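PDB 5DMP: DNA ligase D 3'-phosphoesterase domain-containing protein from Methanocella paludicola, which probably hydrolyses phosphodiester and phosphomonoester groups at DNA 3' ends during archaeal non-homologous end-joining repair. Local coordinates for residues Y18-E23 against Y119-T124; L22-V27 against G104-F109; Y6-H11 against K113-S118. All blocks are in the same frame, centred on the assembly; numbering follows the deposited sequence.

Contact 1 of 3, residues Y18-E23 against Y119-T124; sequences YDLRLE and YALIRT. With VN4 (oxido(dioxo)vanadium), chain J.
While Leu-20 and Leu-22 meet Leu-121 from one surface of strand 16-24, the guanidinium of Arg-21 on the other surface carries Asp-19 CB over one face, 3.5 Å above its plane and offset toward the rim. At its edge, in the plane, lies the vanadate oxygen O3, 3.6 Å from Arg-21 NH2. The carboxylate of Asp-19 makes a long salt bridge, 3.9 Å from Asp-19 OD2 to Arg-21 NH2, with the oxygen well out of the guanidinium plane, so no N-H is aimed at it. Gln-9 and Ser-30 bond to NE and NH1 of Arg-21 and should fix its rotation, while Asp-19 OD2 bonds to His-11 ND1.

The contact proper is apolar. Leu-121 CD1 touches Leu-20 CD2 and Leu-22 CD1, each at 4.0 Å, tip to tip in both cases. In Leu-121 CG lies anti to the carbonyl carbon but off a staggered value (chi1 -91°), and with this torsion CD1 reaches both leucines. The CA atoms of Leu-20 and Leu-121 are 10.6 Å apart, too far for backbone pairing: the strands face each other across the interior of the closed beta barrel. Alternation along 18-23 thus splits the chemistry, with leucine methyls turned into the barrel and a charged pair lining the vanadate pocket, consistent with a site made for a phosphate group.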
loop_
_atom_site.group_PDB
_atom_site.type_symbol
_atom_site.label_atom_id
_atom_site.label_comp_id
_atom_site.label_asym_id
_atom_site.label_seq_id
_atom_site.Cartn_x
_atom_site.Cartn_y
_atom_site.Cartn_z
ATOM N N TYR A 18 -5.829 3.982 4.576
ATOM C CA TYR A 18 -4.946 2.827 4.468
ATOM C C TYR A 18 -3.563 3.430 4.282
ATOM O O TYR A 18 -3.434 4.550 3.760
ATOM C CB TYR A 18 -5.348 1.884 3.334
ATOM C CG TYR A 18 -6.681 1.211 3.611
ATOM C CD1 TYR A 18 -7.896 1.946 3.548
ATOM C CD2 TYR A 18 -6.744 -0.162 3.878
ATOM C CE1 TYR A 18 -9.114 1.308 3.814
ATOM C CE2 TYR A 18 -7.960 -0.822 4.141
ATOM C CZ TYR A 18 -9.137 -0.067 4.104
ATOM O OH TYR A 18 -10.351 -0.713 4.361
ATOM N N ASP A 19 -2.538 2.772 4.798
ATOM C CA ASP A 19 -1.167 3.219 4.536
ATOM C C ASP A 19 -0.522 2.119 3.767
ATOM O O ASP A 19 -0.388 0.973 4.254
ATOM C CB ASP A 19 -0.419 3.419 5.846
ATOM C CG ASP A 19 -0.993 4.581 6.626
ATOM O OD1 ASP A 19 -0.936 5.672 6.024
ATOM O OD2 ASP A 19 -1.505 4.377 7.751
ATOM N N LEU A 20 -0.074 2.442 2.560
ATOM C CA LEU A 20 0.658 1.481 1.759
ATOM C C LEU A 20 2.178 1.697 1.933
ATOM O O LEU A 20 2.631 2.844 1.875
ATOM C CB LEU A 20 0.369 1.743 0.245
ATOM C CG LEU A 20 1.290 1.051 -0.734
ATOM C CD1 LEU A 20 1.002 -0.500 -0.728
ATOM C CD2 LEU A 20 0.953 1.624 -2.122
ATOM N N ARG A 21 2.954 0.611 2.080
ATOM C CA ARG A 21 4.432 0.846 2.212
ATOM C C ARG A 21 5.193 -0.181 1.437
ATOM O O ARG A 21 4.806 -1.368 1.318
ATOM C CB ARG A 21 4.857 0.763 3.742
ATOM C CG ARG A 21 3.847 1.310 4.692
ATOM C CD ARG A 21 4.484 1.312 6.168
ATOM N NE ARG A 21 3.452 1.693 7.101
ATOM C CZ ARG A 21 3.068 2.928 7.400
ATOM N NH1 ARG A 21 3.646 4.007 6.841
ATOM N NH2 ARG A 21 2.110 3.107 8.239
ATOM N N LEU A 22 6.282 0.256 0.835
ATOM C CA LEU A 22 7.084 -0.663 0.096
ATOM C C LEU A 22 8.556 -0.474 0.553
ATOM O O LEU A 22 9.066 0.678 0.559
ATOM C CB LEU A 22 7.076 -0.318 -1.429
ATOM C CG LEU A 22 5.685 -0.432 -2.101
ATOM C CD1 LEU A 22 5.815 0.155 -3.516
ATOM C CD2 LEU A 22 5.269 -1.914 -2.142
ATOM N N GLU A 23 9.223 -1.583 0.793
ATOM C CA GLU A 23 10.656 -1.504 1.232
ATOM C C GLU A 23 11.573 -1.123 0.096
ATOM O O GLU A 23 11.615 -1.828 -0.945
ATOM C CB GLU A 23 11.038 -2.840 1.754
ATOM C CG GLU A 23 12.514 -2.852 2.227
ATOM C CD GLU A 23 12.978 -4.205 2.733
ATOM O OE1 GLU A 23 12.177 -5.166 2.895
ATOM O OE2 GLU A 23 14.185 -4.287 3.034
ATOM N N TYR A 119 0.359 -3.746 -9.821
ATOM C CA TYR A 119 -0.151 -2.451 -9.393
ATOM C C TYR A 119 0.874 -1.370 -9.766
ATOM O O TYR A 119 2.086 -1.643 -9.848
ATOM C CB TYR A 119 -0.409 -2.347 -7.850
ATOM C CG TYR A 119 -1.667 -3.085 -7.450
ATOM C CD1 TYR A 119 -1.656 -4.464 -7.297
ATOM C CD2 TYR A 119 -2.854 -2.356 -7.241
ATOM C CE1 TYR A 119 -2.826 -5.153 -6.958
ATOM C CE2 TYR A 119 -4.029 -3.018 -6.895
ATOM C CZ TYR A 119 -3.989 -4.389 -6.775
ATOM O OH TYR A 119 -5.146 -5.066 -6.428
ATOM N N ALA A 120 0.319 -0.202 -10.091
ATOM C CA ALA A 120 1.154 0.992 -10.457
ATOM C C ALA A 120 0.964 2.109 -9.416
ATOM O O ALA A 120 -0.156 2.371 -8.896
ATOM C CB ALA A 120 0.793 1.513 -11.837
ATOM N N LEU A 121 2.050 2.858 -9.211
ATOM C CA LEU A 121 2.043 4.081 -8.385
ATOM C C LEU A 121 2.674 5.166 -9.287
ATOM O O LEU A 121 3.814 4.992 -9.682
ATOM C CB LEU A 121 2.968 3.917 -7.158
ATOM C CG LEU A 121 2.258 3.365 -5.944
ATOM C CD1 LEU A 121 3.384 2.919 -4.976
ATOM C CD2 LEU A 121 1.343 4.415 -5.297
ATOM N N ILE A 122 1.896 6.201 -9.610
ATOM C CA ILE A 122 2.374 7.199 -10.621
ATOM C C ILE A 122 2.400 8.567 -9.982
ATOM O O ILE A 122 1.337 9.044 -9.527
ATOM C CB ILE A 122 1.387 7.258 -11.846
ATOM C CG1 ILE A 122 1.316 5.857 -12.516
ATOM C CG2 ILE A 122 1.867 8.336 -12.894
ATOM C CD1 ILE A 122 2.663 5.371 -13.029
ATOM N N ARG A 123 3.574 9.258 -10.007
ATOM C CA ARG A 123 3.628 10.550 -9.303
ATOM C C ARG A 123 2.933 11.628 -10.157
ATOM O O ARG A 123 3.012 11.575 -11.379
ATOM C CB ARG A 123 5.051 10.972 -9.007
ATOM C CG ARG A 123 5.043 12.278 -8.247
ATOM C CD ARG A 123 6.423 12.534 -7.700
ATOM N NE ARG A 123 7.348 12.584 -8.803
ATOM C CZ ARG A 123 8.542 12.001 -8.769
ATOM N NH1 ARG A 123 8.916 11.285 -7.699
ATOM N NH2 ARG A 123 9.336 12.102 -9.826
ATOM N N THR A 124 2.199 12.547 -9.520
ATOM C CA THR A 124 1.583 13.665 -10.253
ATOM C C THR A 124 2.246 15.023 -9.859
ATOM O O THR A 124 2.859 15.127 -8.804
ATOM C CB THR A 124 0.072 13.764 -10.025
ATOM O OG1 THR A 124 -0.204 14.565 -8.869
ATOM C CG2 THR A 124 -0.598 12.371 -9.886
HETATM V V VN4 J . 1.707 5.746 10.684
HETATM O O1 VN4 J . 3.195 6.211 11.803
HETATM O O2 VN4 J . 0.680 4.392 11.605
HETATM O O3 VN4 J . 1.439 6.567 8.995
#

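Contact 2 of 3, residues L22-V27 against G104-F109; sequences LEMGGV and GKIEVF
Leu-22 and Met-24, two residues apart on strand 16-24, both lean on Ile-106 of strand 105-111, and each uses a different branch of it. Leu-22 CD1 approaches Ile-106 CG2 at 4.4 Å, whereas Met-24 CE reaches the longer arm, 4.3 Å from Ile-106 CD1. The forked shape of isoleucine explains the division: its CG1 arm stands beside the backbone N (chi1 -68°) and runs on extended to CD1, while CG2 takes the position opposite that N. Leu-22 likewise extends CD1 straight out from its CA, at chi2 171°, which also brings this methyl to 4.7 Å from Val-108 CG2, a looser approach. In Met-24 the chain is extended through CG to SD and then bends, with chi3 at 103°, setting CE down at the end of the isoleucine.

No hydrogen bond crosses between the segments, and the nearest CA atoms, those of Leu-22 and Val-108, are 9.9 Å apart. The strands are opposed walls of an antiparallel beta barrel, meeting through side chains in its interior; Trp-31 and Leu-121 also touch Ile-106, and Ile-97 and Tyr-101 of helix 97-103 pack nearby. Beyond Met-24 the chain reverses in a type I' turn to Val-27, with Gly-25 and Gly-26 both at positive phi. Two backbone bonds close this hairpin: Met-24 N to Val-27 O at 3.0 Å, and Val-27 N to Met-24 O at 3.1 Å. At the other segment, Gly-104 ends helix 97-103 in a Schellman motif, from which strand 105-111 sets out.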
loop_
_atom_site.group_PDB
_atom_site.type_symbol
_atom_site.label_atom_id
_atom_site.label_comp_id
_atom_site.label_asym_id
_atom_site.label_seq_id
_atom_site.Cartn_x
_atom_site.Cartn_y
_atom_site.Cartn_z
ATOM N N LEU A 22 6.282 0.256 0.835
ATOM C CA LEU A 22 7.084 -0.663 0.096
ATOM C C LEU A 22 8.556 -0.474 0.553
ATOM O O LEU A 22 9.066 0.678 0.559
ATOM C CB LEU A 22 7.076 -0.318 -1.429
ATOM C CG LEU A 22 5.685 -0.432 -2.101
ATOM C CD1 LEU A 22 5.815 0.155 -3.516
ATOM C CD2 LEU A 22 5.269 -1.914 -2.142
ATOM N N GLU A 23 9.223 -1.583 0.793
ATOM C CA GLU A 23 10.656 -1.504 1.232
ATOM C C GLU A 23 11.573 -1.123 0.096
ATOM O O GLU A 23 11.615 -1.828 -0.945
ATOM C CB GLU A 23 11.038 -2.840 1.754
ATOM C CG GLU A 23 12.514 -2.852 2.227
ATOM C CD GLU A 23 12.978 -4.205 2.733
ATOM O OE1 GLU A 23 12.177 -5.166 2.895
ATOM O OE2 GLU A 23 14.185 -4.287 3.034
ATOM N N MET A 24 12.322 -0.031 0.281
ATOM C CA MET A 24 13.472 0.249 -0.593
ATOM C C MET A 24 14.500 1.135 0.113
ATOM O O MET A 24 14.144 1.912 1.034
ATOM C CB MET A 24 13.031 0.911 -1.902
ATOM C CG MET A 24 12.062 2.080 -1.811
ATOM S SD MET A 24 11.349 2.656 -3.398
ATOM C CE MET A 24 9.680 1.998 -3.455
ATOM N N GLY A 25 15.771 0.994 -0.287
ATOM C CA GLY A 25 16.849 1.805 0.314
ATOM C C GLY A 25 16.860 1.791 1.841
ATOM O O GLY A 25 17.094 2.827 2.491
ATOM N N GLY A 26 16.557 0.625 2.394
ATOM C CA GLY A 26 16.595 0.334 3.811
ATOM C C GLY A 26 15.441 0.854 4.645
ATOM O O GLY A 26 15.520 0.806 5.832
ATOM N N VAL A 27 14.372 1.375 4.053
ATOM C CA VAL A 27 13.247 1.891 4.870
ATOM C C VAL A 27 11.934 1.447 4.174
ATOM O O VAL A 27 12.010 0.887 3.102
ATOM C CB VAL A 27 13.219 3.428 4.966
ATOM C CG1 VAL A 27 14.472 3.950 5.726
ATOM C CG2 VAL A 27 13.065 4.091 3.609
ATOM N N GLY A 104 9.058 8.671 -10.471
ATOM C CA GLY A 104 7.598 8.850 -10.255
ATOM C C GLY A 104 6.753 7.824 -11.026
ATOM O O GLY A 104 5.576 8.089 -11.345
ATOM N N LYS A 105 7.350 6.661 -11.336
ATOM C CA LYS A 105 6.612 5.591 -12.009
ATOM C C LYS A 105 7.025 4.225 -11.477
ATOM O O LYS A 105 8.081 3.673 -11.823
ATOM C CB LYS A 105 6.811 5.668 -13.552
ATOM C CG LYS A 105 6.126 4.540 -14.331
ATOM C CD LYS A 105 6.320 4.872 -15.819
ATOM C CE LYS A 105 5.861 3.758 -16.716
ATOM N NZ LYS A 105 6.123 4.230 -18.108
ATOM N N ILE A 106 6.188 3.670 -10.597
ATOM C CA ILE A 106 6.535 2.402 -9.982
ATOM C C ILE A 106 5.507 1.377 -10.489
ATOM O O ILE A 106 4.277 1.633 -10.426
ATOM C CB ILE A 106 6.387 2.529 -8.423
ATOM C CG1 ILE A 106 7.465 3.497 -7.835
ATOM C CG2 ILE A 106 6.432 1.150 -7.738
ATOM C CD1 ILE A 106 7.177 3.935 -6.374
ATOM N N GLU A 107 6.011 0.268 -11.011
ATOM C CA GLU A 107 5.127 -0.878 -11.410
ATOM C C GLU A 107 5.622 -2.123 -10.747
ATOM O O GLU A 107 6.767 -2.545 -11.002
ATOM C CB GLU A 107 5.145 -1.045 -12.945
ATOM C CG GLU A 107 4.661 0.264 -13.580
ATOM C CD GLU A 107 4.773 0.325 -15.110
ATOM O OE1 GLU A 107 5.646 -0.362 -15.686
ATOM O OE2 GLU A 107 3.938 1.039 -15.740
ATOM N N VAL A 108 4.773 -2.730 -9.883
ATOM C CA VAL A 108 5.228 -3.856 -9.069
ATOM C C VAL A 108 4.177 -4.980 -9.087
ATOM O O VAL A 108 2.952 -4.722 -9.332
ATOM C CB VAL A 108 5.429 -3.406 -7.595
ATOM C CG1 VAL A 108 6.748 -2.562 -7.502
ATOM C CG2 VAL A 108 4.210 -2.631 -7.000
ATOM N N PHE A 109 4.641 -6.193 -8.835
ATOM C CA PHE A 109 3.737 -7.292 -8.662
ATOM C C PHE A 109 3.648 -7.504 -7.137
ATOM O O PHE A 109 4.656 -7.869 -6.512
ATOM C CB PHE A 109 4.287 -8.550 -9.304
ATOM C CG PHE A 109 3.244 -9.650 -9.360
ATOM C CD1 PHE A 109 3.006 -10.449 -8.213
ATOM C CD2 PHE A 109 2.450 -9.834 -10.523
ATOM C CE1 PHE A 109 2.005 -11.446 -8.223
ATOM C CE2 PHE A 109 1.490 -10.851 -10.553
ATOM C CZ PHE A 109 1.228 -11.615 -9.399
#

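Contact 3 of 3, residues Y6-H11 against K113-S118; sequences YVIQKH and KKLKGS. With VN4 (oxido(dioxo)vanadium), chain J.
Tyr-6 and Ile-8 pack against Leu-115 in a buried, mainly apolar contact between strand 5-12 of the barrel and the loop that joins strands 105-111 and 118-123. The evidence is a cluster of approaches to one leucine. Ile-8 CD1 lies 3.7 Å from Leu-115 CD1, the two side chains crossing at about a right angle. Tyr-6 also crosses the leucine at about a right angle, bringing its OH to 3.4 Å from Leu-115 CD1 and 3.5 Å from Leu-115 CB. The hydroxyl's polar partner is Asp-78: OD2 of that residue bonds to Tyr-6 OH and to Leu-115 N, while OD1 takes Lys-113 N. One carboxylate thus ties the tyrosine to the loop backbone.

Farther along strand 5-12, His-11 turns to the vanadate, with CG opposite the backbone N (chi1 -164°). The vanadate oxygen O2 lies oblique to the imidazole ring, 3.0 Å from His-11 CE1, a close approach rather than an assigned bond. With an alanine in place of His-11, the Asp-19 carboxylate would probably lose its imidazole partner and a gap would open beside the vanadate. The chemistry therefore changes along the strand: methyls and a carboxylate-held phenol hold the loop at one end, and an imidazole flanks the presumed phosphate position at the other.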
loop_
_atom_site.group_PDB
_atom_site.type_symbol
_atom_site.label_atom_id
_atom_site.label_comp_id
_atom_site.label_asym_id
_atom_site.label_seq_id
_atom_site.Cartn_x
_atom_site.Cartn_y
_atom_site.Cartn_z
ATOM N N TYR A 6 6.211 -5.634 1.273
ATOM C CA TYR A 6 5.004 -4.815 0.917
ATOM C C TYR A 6 4.084 -4.984 2.131
ATOM O O TYR A 6 3.932 -6.121 2.697
ATOM C CB TYR A 6 4.397 -5.434 -0.374
ATOM C CG TYR A 6 2.904 -5.455 -0.341
ATOM C CD1 TYR A 6 2.185 -4.232 -0.435
ATOM C CD2 TYR A 6 2.203 -6.652 -0.211
ATOM C CE1 TYR A 6 0.780 -4.207 -0.359
ATOM C CE2 TYR A 6 0.776 -6.659 -0.126
ATOM C CZ TYR A 6 0.078 -5.441 -0.217
ATOM O OH TYR A 6 -1.313 -5.459 -0.158
ATOM N N VAL A 7 3.496 -3.884 2.590
ATOM C CA VAL A 7 2.489 -3.967 3.661
ATOM C C VAL A 7 1.440 -2.876 3.435
ATOM O O VAL A 7 1.750 -1.792 2.900
ATOM C CB VAL A 7 3.190 -3.782 5.056
ATOM C CG1 VAL A 7 3.984 -2.456 5.121
ATOM C CG2 VAL A 7 2.165 -3.940 6.223
ATOM N N ILE A 8 0.206 -3.152 3.842
ATOM C CA ILE A 8 -0.798 -2.124 3.961
ATOM C C ILE A 8 -1.317 -2.210 5.387
ATOM O O ILE A 8 -1.758 -3.308 5.862
ATOM C CB ILE A 8 -2.008 -2.377 2.991
ATOM C CG1 ILE A 8 -1.516 -2.126 1.514
ATOM C CG2 ILE A 8 -3.161 -1.419 3.407
ATOM C CD1 ILE A 8 -2.550 -2.389 0.368
ATOM N N GLN A 9 -1.320 -1.066 6.052
ATOM C CA GLN A 9 -1.960 -1.008 7.376
ATOM C C GLN A 9 -3.262 -0.241 7.216
ATOM O O GLN A 9 -3.306 0.779 6.514
ATOM C CB GLN A 9 -1.040 -0.346 8.367
ATOM C CG GLN A 9 0.002 -1.372 8.895
ATOM C CD GLN A 9 1.323 -0.778 9.285
ATOM O OE1 GLN A 9 1.929 0.041 8.572
ATOM N NE2 GLN A 9 1.852 -1.259 10.432
ATOM N N LYS A 10 -4.319 -0.761 7.833
ATOM C CA LYS A 10 -5.616 -0.047 7.847
ATOM C C LYS A 10 -5.585 0.771 9.130
ATOM O O LYS A 10 -5.235 0.269 10.241
ATOM C CB LYS A 10 -6.789 -1.057 7.790
ATOM C CG LYS A 10 -8.167 -0.360 7.733
ATOM C CD LYS A 10 -9.256 -1.445 7.605
ATOM C CE LYS A 10 -10.676 -0.808 7.573
ATOM N NZ LYS A 10 -11.649 -1.945 7.523
ATOM N N HIS A 11 -5.928 2.068 9.016
ATOM C CA HIS A 11 -5.580 2.967 10.046
ATOM C C HIS A 11 -6.796 3.803 10.383
ATOM O O HIS A 11 -7.282 4.611 9.569
ATOM C CB HIS A 11 -4.425 3.838 9.589
ATOM C CG HIS A 11 -3.748 4.544 10.713
ATOM N ND1 HIS A 11 -2.453 5.002 10.628
ATOM C CD2 HIS A 11 -4.186 4.866 11.949
ATOM C CE1 HIS A 11 -2.116 5.556 11.782
ATOM N NE2 HIS A 11 -3.158 5.499 12.593
ATOM N N LYS A 113 -1.536 -11.423 0.827
ATOM C CA LYS A 113 -2.623 -12.352 1.084
ATOM C C LYS A 113 -3.916 -11.795 0.513
ATOM O O LYS A 113 -4.802 -12.579 0.130
ATOM C CB LYS A 113 -2.808 -12.624 2.583
ATOM C CG LYS A 113 -1.516 -13.065 3.278
ATOM C CD LYS A 113 -1.105 -14.492 2.921
ATOM C CE LYS A 113 -1.363 -15.441 4.092
ATOM N NZ LYS A 113 -1.522 -16.819 3.562
ATOM N N LYS A 114 -4.048 -10.473 0.444
ATOM C CA LYS A 114 -5.277 -9.894 -0.076
ATOM C C LYS A 114 -5.101 -9.362 -1.497
ATOM O O LYS A 114 -6.008 -9.504 -2.358
ATOM C CB LYS A 114 -5.878 -8.827 0.827
ATOM C CG LYS A 114 -6.261 -9.388 2.249
ATOM C CD LYS A 114 -6.809 -8.276 3.110
ATOM C CE LYS A 114 -7.097 -8.782 4.557
ATOM N NZ LYS A 114 -7.437 -7.624 5.432
ATOM N N LEU A 115 -3.976 -8.701 -1.731
ATOM C CA LEU A 115 -3.612 -8.187 -3.061
ATOM C C LEU A 115 -2.551 -9.055 -3.664
ATOM O O LEU A 115 -1.522 -9.358 -3.024
ATOM C CB LEU A 115 -3.080 -6.739 -2.937
ATOM C CG LEU A 115 -3.911 -5.603 -2.373
ATOM C CD1 LEU A 115 -3.206 -4.302 -2.743
ATOM C CD2 LEU A 115 -5.331 -5.679 -3.016
ATOM N N LYS A 116 -2.787 -9.531 -4.884
ATOM C CA LYS A 116 -1.793 -10.385 -5.545
ATOM C C LYS A 116 -1.857 -10.076 -6.967
ATOM O O LYS A 116 -2.708 -10.621 -7.682
ATOM C CB LYS A 116 -2.115 -11.900 -5.516
ATOM C CG LYS A 116 -2.623 -12.544 -4.266
ATOM C CD LYS A 116 -2.508 -14.075 -4.460
ATOM C CE LYS A 116 -3.229 -14.838 -3.347
ATOM N NZ LYS A 116 -2.422 -14.884 -2.090
ATOM N N GLY A 117 -0.954 -9.263 -7.434
ATOM C CA GLY A 117 -0.966 -8.969 -8.879
ATOM C C GLY A 117 -0.327 -7.623 -9.134
ATOM O O GLY A 117 0.283 -7.035 -8.216
ATOM N N SER A 118 -0.392 -7.179 -10.386
ATOM C CA SER A 118 0.335 -5.991 -10.812
ATOM C C SER A 118 -0.379 -4.691 -10.453
ATOM O O SER A 118 -1.581 -4.556 -10.722
ATOM C CB SER A 118 0.618 -6.118 -12.317
ATOM O OG SER A 118 -0.629 -6.266 -12.970
HETATM V V VN4 J . 1.707 5.746 10.684
HETATM O O1 VN4 J . 3.195 6.211 11.803
HETATM O O2 VN4 J . 0.680 4.392 11.605
HETATM O O3 VN4 J . 1.439 6.567 8.995
#

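In the fold
Contacts 1 and 2 share Leu-22 and Glu-23, and their centres are about 8 Å apart; their far sides are neighbouring strands, paired by probable backbone hydrogen bonds such as Tyr-119 N to Val-108 O at 2.8 Å. Contact 3 lies about 10 Å from contact 1 and about 14 Å from contact 2, measured between centres. It joins both through Tyr-6, whose CE1 is 3.7 Å from Leu-20 CD1 and whose CB is 4.0 Å from Leu-22 CD2. The vanadate belongs to contacts 1 and 3, where Gln-9 OE1 meets Arg-21 NE at 2.7 Å; His-53 and Tyr-57 also bond to it. The side chain of Leu-22, common to contacts 1 and 2, is about 14 Å from the bound vanadate.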